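Local coordinates for protein glucose-6-phosphate isomerase (PDB 3QKI) that probably catalyses the interconversion of glucose 6-phosphate and fructose 6-phosphate, a glycolytic step, in the malaria parasite Plasmodium falciparum, at residues I120-I123 and N124-I128; D138-G141 and V142-K145; G339-D342 and M343-F347. One frame throughout, in Å; residues are numbered along the deposited sequence.

Interaction 1: I120-I123 and N124-I128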
# COMPACT_ATOMS: atom_id res chain seq x y z
N ILE A 120 17.51 -15.20 27.61
CA ILE A 120 18.00 -15.13 28.99
C ILE A 120 19.21 -16.03 29.27
O ILE A 120 20.12 -15.59 29.97
CB ILE A 120 16.85 -15.27 30.04
CG1 ILE A 120 17.28 -14.81 31.44
CG2 ILE A 120 16.27 -16.69 30.08
CD1 ILE A 120 17.02 -13.44 31.75
N GLU A 121 19.27 -17.22 28.70
CA GLU A 121 20.39 -18.14 28.94
C GLU A 121 21.75 -17.62 28.42
O GLU A 121 22.81 -18.13 28.82
CB GLU A 121 20.06 -19.56 28.44
CG GLU A 121 19.73 -19.65 26.96
CD GLU A 121 18.27 -19.50 26.54
OE1 GLU A 121 17.44 -18.99 27.33
OE2 GLU A 121 17.99 -19.88 25.37
N LYS A 122 21.72 -16.57 27.56
CA LYS A 122 22.90 -15.96 26.97
C LYS A 122 23.19 -14.57 27.57
O LYS A 122 24.06 -13.86 27.07
CB LYS A 122 22.75 -15.85 25.43
CG LYS A 122 22.62 -17.17 24.71
CD LYS A 122 22.61 -16.96 23.20
CE LYS A 122 22.34 -18.26 22.47
NZ LYS A 122 22.67 -18.18 21.02
N ILE A 123 22.48 -14.19 28.67
CA ILE A 123 22.63 -12.89 29.35
C ILE A 123 24.09 -12.55 29.72
O ILE A 123 24.47 -11.38 29.68
CB ILE A 123 21.67 -12.75 30.58
CG1 ILE A 123 21.53 -11.28 31.03
CG2 ILE A 123 22.08 -13.71 31.76
CD1 ILE A 123 20.24 -10.94 31.79
N ASN A 124 24.90 -13.59 30.05
CA ASN A 124 26.28 -13.39 30.43
C ASN A 124 27.23 -13.68 29.28
O ASN A 124 28.11 -12.87 29.03
CB ASN A 124 26.62 -14.17 31.72
CG ASN A 124 25.85 -13.66 32.93
OD1 ASN A 124 25.78 -12.45 33.21
ND2 ASN A 124 25.21 -14.56 33.63
N THR A 125 27.04 -14.80 28.58
CA THR A 125 27.90 -15.22 27.46
C THR A 125 27.83 -14.24 26.28
O THR A 125 28.81 -14.09 25.53
CB THR A 125 27.52 -16.64 26.97
OG1 THR A 125 26.17 -16.64 26.50
CG2 THR A 125 27.70 -17.70 28.03
N HIS A 126 26.67 -13.57 26.10
CA HIS A 126 26.46 -12.64 25.01
C HIS A 126 26.30 -11.22 25.51
O HIS A 126 25.74 -10.38 24.79
CB HIS A 126 25.26 -13.09 24.17
CG HIS A 126 25.56 -14.28 23.30
ND1 HIS A 126 25.91 -15.50 23.85
CD2 HIS A 126 25.57 -14.39 21.96
CE1 HIS A 126 26.11 -16.31 22.83
NE2 HIS A 126 25.90 -15.69 21.67
N LYS A 127 26.85 -10.92 26.71
CA LYS A 127 26.77 -9.58 27.32
C LYS A 127 27.29 -8.48 26.41
O LYS A 127 28.16 -8.72 25.57
CB LYS A 127 27.43 -9.52 28.70
CG LYS A 127 28.94 -9.62 28.71
CD LYS A 127 29.48 -9.64 30.14
CE LYS A 127 30.95 -10.01 30.17
NZ LYS A 127 31.19 -11.43 29.78
N ILE A 128 26.69 -7.29 26.54
CA ILE A 128 27.07 -6.09 25.78
C ILE A 128 27.12 -4.99 26.82
O ILE A 128 26.09 -4.62 27.41
CB ILE A 128 26.09 -5.76 24.60
CG1 ILE A 128 25.99 -6.90 23.57
CG2 ILE A 128 26.48 -4.41 23.92
CD1 ILE A 128 24.72 -6.88 22.72
O HOH W 1 24.71 -16.49 29.89

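Interaction 2: D138-G141 and V142-K145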
# COMPACT_ATOMS: atom_id res chain seq x y z
N ASP A 138 18.88 -4.82 31.25
CA ASP A 138 17.80 -3.86 31.02
C ASP A 138 16.76 -4.50 30.10
O ASP A 138 15.57 -4.37 30.36
CB ASP A 138 18.34 -2.58 30.37
CG ASP A 138 19.20 -1.72 31.27
OD1 ASP A 138 18.76 -1.42 32.39
OD2 ASP A 138 20.29 -1.30 30.83
N VAL A 139 17.22 -5.20 29.03
CA VAL A 139 16.38 -5.88 28.04
C VAL A 139 15.49 -6.89 28.76
O VAL A 139 14.26 -6.85 28.63
CB VAL A 139 17.23 -6.55 26.91
CG1 VAL A 139 16.40 -7.52 26.07
CG2 VAL A 139 17.91 -5.51 26.03
N HIS A 140 16.12 -7.78 29.55
CA HIS A 140 15.37 -8.77 30.31
C HIS A 140 14.52 -8.27 31.47
O HIS A 140 13.51 -8.89 31.77
CB HIS A 140 16.20 -10.01 30.62
CG HIS A 140 16.46 -10.79 29.39
ND1 HIS A 140 15.50 -11.64 28.86
CD2 HIS A 140 17.53 -10.79 28.58
CE1 HIS A 140 16.03 -12.16 27.77
NE2 HIS A 140 17.26 -11.67 27.56
N GLY A 141 14.91 -7.15 32.08
CA GLY A 141 14.14 -6.51 33.14
C GLY A 141 12.80 -6.07 32.56
O GLY A 141 11.75 -6.33 33.15
N VAL A 142 12.83 -5.47 31.36
CA VAL A 142 11.61 -5.04 30.66
C VAL A 142 10.78 -6.24 30.20
O VAL A 142 9.58 -6.25 30.43
CB VAL A 142 11.91 -4.04 29.51
CG1 VAL A 142 10.65 -3.71 28.72
CG2 VAL A 142 12.54 -2.78 30.05
N LEU A 143 11.43 -7.26 29.58
CA LEU A 143 10.73 -8.45 29.12
C LEU A 143 9.99 -9.18 30.27
O LEU A 143 8.84 -9.56 30.10
CB LEU A 143 11.66 -9.40 28.33
CG LEU A 143 12.08 -8.92 26.94
CD1 LEU A 143 13.07 -9.87 26.32
CD2 LEU A 143 10.86 -8.77 26.03
N LYS A 144 10.63 -9.26 31.47
CA LYS A 144 10.01 -9.88 32.65
C LYS A 144 8.78 -9.07 33.09
O LYS A 144 7.76 -9.65 33.45
CB LYS A 144 11.01 -9.99 33.81
CG LYS A 144 11.98 -11.15 33.63
CD LYS A 144 13.20 -10.94 34.52
CE LYS A 144 13.75 -12.20 35.13
NZ LYS A 144 14.43 -13.06 34.13
N LYS A 145 8.87 -7.74 33.01
CA LYS A 145 7.79 -6.83 33.37
C LYS A 145 6.61 -7.03 32.38
O LYS A 145 5.44 -7.03 32.81
CB LYS A 145 8.30 -5.38 33.33
CG LYS A 145 7.33 -4.36 33.87
CD LYS A 145 7.93 -2.98 33.78
CE LYS A 145 6.93 -1.89 33.94
NZ LYS A 145 6.38 -1.85 35.31

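Interaction 3: G339-D342 and M343-F347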
# COMPACT_ATOMS: atom_id res chain seq x y z
N GLY A 339 13.00 -16.64 16.96
CA GLY A 339 13.10 -16.60 15.50
C GLY A 339 14.01 -15.47 15.05
O GLY A 339 14.92 -15.70 14.26
N CYS A 340 13.79 -14.25 15.59
CA CYS A 340 14.60 -13.06 15.30
C CYS A 340 16.06 -13.37 15.63
O CYS A 340 16.96 -13.09 14.83
CB CYS A 340 14.11 -11.86 16.10
SG CYS A 340 12.44 -11.31 15.68
N HIS A 341 16.27 -13.94 16.83
CA HIS A 341 17.60 -14.27 17.33
C HIS A 341 18.35 -15.26 16.46
O HIS A 341 19.52 -15.01 16.13
CB HIS A 341 17.54 -14.75 18.79
CG HIS A 341 18.89 -15.09 19.34
ND1 HIS A 341 19.87 -14.12 19.51
CD2 HIS A 341 19.40 -16.29 19.72
CE1 HIS A 341 20.91 -14.75 20.01
NE2 HIS A 341 20.67 -16.05 20.17
N ASP A 342 17.69 -16.36 16.04
CA ASP A 342 18.32 -17.37 15.18
C ASP A 342 18.72 -16.83 13.83
O ASP A 342 19.80 -17.16 13.33
CB ASP A 342 17.44 -18.63 15.06
CG ASP A 342 17.42 -19.46 16.33
OD1 ASP A 342 18.28 -19.23 17.22
OD2 ASP A 342 16.54 -20.34 16.44
N MET A 343 17.90 -15.94 13.25
CA MET A 343 18.26 -15.28 11.99
C MET A 343 19.41 -14.26 12.22
O MET A 343 20.29 -14.16 11.38
CB MET A 343 17.03 -14.62 11.33
CG MET A 343 17.34 -13.92 9.99
SD MET A 343 18.09 -14.97 8.71
CE MET A 343 16.70 -15.93 8.27
N ASP A 344 19.41 -13.52 13.38
CA ASP A 344 20.49 -12.60 13.73
C ASP A 344 21.83 -13.36 13.77
O ASP A 344 22.83 -12.88 13.20
CB ASP A 344 20.28 -11.94 15.10
CG ASP A 344 19.15 -10.93 15.18
OD1 ASP A 344 18.65 -10.50 14.10
OD2 ASP A 344 18.70 -10.64 16.31
N GLU A 345 21.85 -14.54 14.43
CA GLU A 345 23.05 -15.40 14.56
C GLU A 345 23.56 -15.87 13.22
O GLU A 345 24.77 -15.87 12.98
CB GLU A 345 22.77 -16.59 15.49
CG GLU A 345 22.59 -16.19 16.95
CD GLU A 345 23.88 -15.91 17.69
OE1 GLU A 345 24.66 -16.87 17.89
OE2 GLU A 345 24.10 -14.75 18.10
N HIS A 346 22.63 -16.21 12.31
CA HIS A 346 22.96 -16.62 10.94
C HIS A 346 23.60 -15.43 10.22
O HIS A 346 24.67 -15.56 9.61
CB HIS A 346 21.68 -17.07 10.19
CG HIS A 346 21.90 -17.28 8.74
ND1 HIS A 346 22.53 -18.42 8.26
CD2 HIS A 346 21.60 -16.47 7.69
CE1 HIS A 346 22.58 -18.28 6.94
NE2 HIS A 346 22.03 -17.12 6.55
N PHE A 347 22.96 -14.26 10.31
CA PHE A 347 23.47 -13.04 9.67
C PHE A 347 24.91 -12.69 10.13
O PHE A 347 25.77 -12.36 9.32
CB PHE A 347 22.52 -11.87 9.98
CG PHE A 347 22.93 -10.51 9.46
CD1 PHE A 347 23.41 -10.35 8.16
CD2 PHE A 347 22.72 -9.37 10.23
CE1 PHE A 347 23.75 -9.09 7.67
CE2 PHE A 347 23.02 -8.10 9.72
CZ PHE A 347 23.50 -7.96 8.44
O HOH W 2 20.16 -11.39 18.52

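Interaction 1: I120-I123 and N124-I128
The imidazole of His126 has the aliphatic chain of Lys122 lying over one face and the hydroxyl of Thr125 at its edge. Lys122 CD makes the CH-pi contact, 3.7 Å from the centroid of the His126 ring and 14° off its normal, set slightly toward the rim. The lysine is extended beyond CG and runs beside the histidine in the same direction. In the plane of the ring, Thr125 OG1 and His126 ND1 are hydrogen-bonded at 2.9 Å, with either possible as donor. A chi1 of 61° sets that oxygen between its own backbone N and carbonyl carbon, and there it also packs 3.4 Å from Lys122 CA. Asn124 lies alongside Ile123, its ND2 3.7 Å from Ile123 CG2.

The backbone explains why these groups meet. A short 3-10 segment, 120-122, runs into a type I beta turn from Asn124 to Lys127, and His126 N donates to Lys122 O at 2.8 Å. A water spans the junction, donating to Glu121 O (2.7 Å) and accepting from Asn124 N (2.9 Å). Beyond the turn, Asn134, in strand 133-134, bonds Ile123 O through ND2 and Ile128 N through OD1.

This surface loop shows how a lysine can use its length twice: a methylene, CD, lies over an imidazole, while the ammonium continues to His341 of helix 330-349. The threonine bond and the overlying chain together would be expected to restrict rotation of the His126 ring. Lys122 NZ also stands 4.1 Å from His126 NE2, a proximity that would be expected to disfavour protonation of the imidazole.

Interaction 2: D138-G141 and V142-K145
Leu143 meets both Val139 and His140 one turn back along alpha helix 135-154 of the GPI-family fold, a helix that reaches edge strand 302-303 of the parallel sheet through Lys145 and Phe303. The apolar contacts come first. Val139 CG1 and Leu143 CD1 touch at 4.1 Å, the two side chains lying alongside each other and pointing the same way. His140 crosses the leucine at a slant, with ND1 3.9 Å from Leu143 CD1, while Val139 CG1 lies over one face of that ring, off centre toward the rim. Leu143 continues this packing onto Tyr330 and Leu337 of helix 330-349, and Val142 turns to Ser318 and Glu304.

The backbone bonds are regular i to i+4 pairs. Val142 N, Leu143 N, Lys144 N and Lys145 N donate in turn to the carbonyls of Asp138, Val139, His140 and Gly141; the bond from Leu143 N to Val139 O, 3.0 Å, lies in the carbonyl plane.

Polar ends find partners beyond residues 138-145: His140 NE2 bonds Ile118 O, and Lys145 NZ bonds Asp300 O and makes a cation-pi contact with Phe303. Lys144, with CG anti to its carbonyl carbon (chi1 -78°), runs its first methylenes past the oxygen that accepts its N-H: CG is 3.3 Å and CD 3.4 Å from His140 O.

Interaction 3: G339-D342 and M343-F347
His341, Asp342 and Met343 are the residues most enveloped in this part of helix 330-349, and each meets its partners differently. His341 offers a ring face to the glutamate one turn on. Glu345 CG lies over it, 4.0 Å from the centroid of the His341 ring and 23° off the normal, a CH-pi contact between residues that are also tied through the backbone, where Glu345 N donates to His341 O at 2.9 Å. The bend at chi2 of Glu345 (-79°) takes the carboxylate outward past the CE1-NE2 side of the ring, its plane inclined 23° to the imidazole, with OE2 3.7 Å from His341 CE1. In the ring plane, a water sits 2.9 Å from His341 ND1 and donates to Asp344 OD2 at 2.8 Å, tying the two side chains together; NE2 is engaged by Lys122.

Asp342 takes part mainly through its backbone: Asp342 O accepts from His346 N, while OD2 bonds Tyr524. Met343 N donates to Gly339 O (3.2 Å), and its CB packs 3.8 Å from that oxygen before the bent chain leaves for Pro357. Asp344 N bonds Cys340 O at 2.9 Å. The carboxylate of Asp344 is also pressed against that oxygen, an acceptor against acceptors, which Arg117, through a salt bridge to OD2, and Ser531, at OD1, would be expected to offset.

The segment is thus wedged among several elements. Helix 523-543 packs on Cys340, Met343 and Phe347, helix 356-371 on Met343, His346 and Phe347, and helix 90-99 on Asp344 and Phe347, while His346 stacks on Phe61 of strand 58-61.

The three contacts follow one another along the chain without overlap, yet interaction 1 joins the other two in space. Toward residues 138-145 it packs through Ile120, whose N is 3.4 Å from His140 CE1 and whose CD1 is 3.5 Å from Lys144 NZ. Toward residues 339-347 the join is polar: Lys122 NZ and His341 NE2 are 3.0 Å apart, a probable hydrogen bond. Interactions 2 and 3 do not touch, their nearest atoms being about 9 Å apart, so the surface loop bridges two helices. Interaction 2 is not part of the fructose 6-phosphate site, unoccupied here; the side chain of Val142 is about 11 Å from that of Lys250, one of its residues. Interactions 1 and 3 lie away from it.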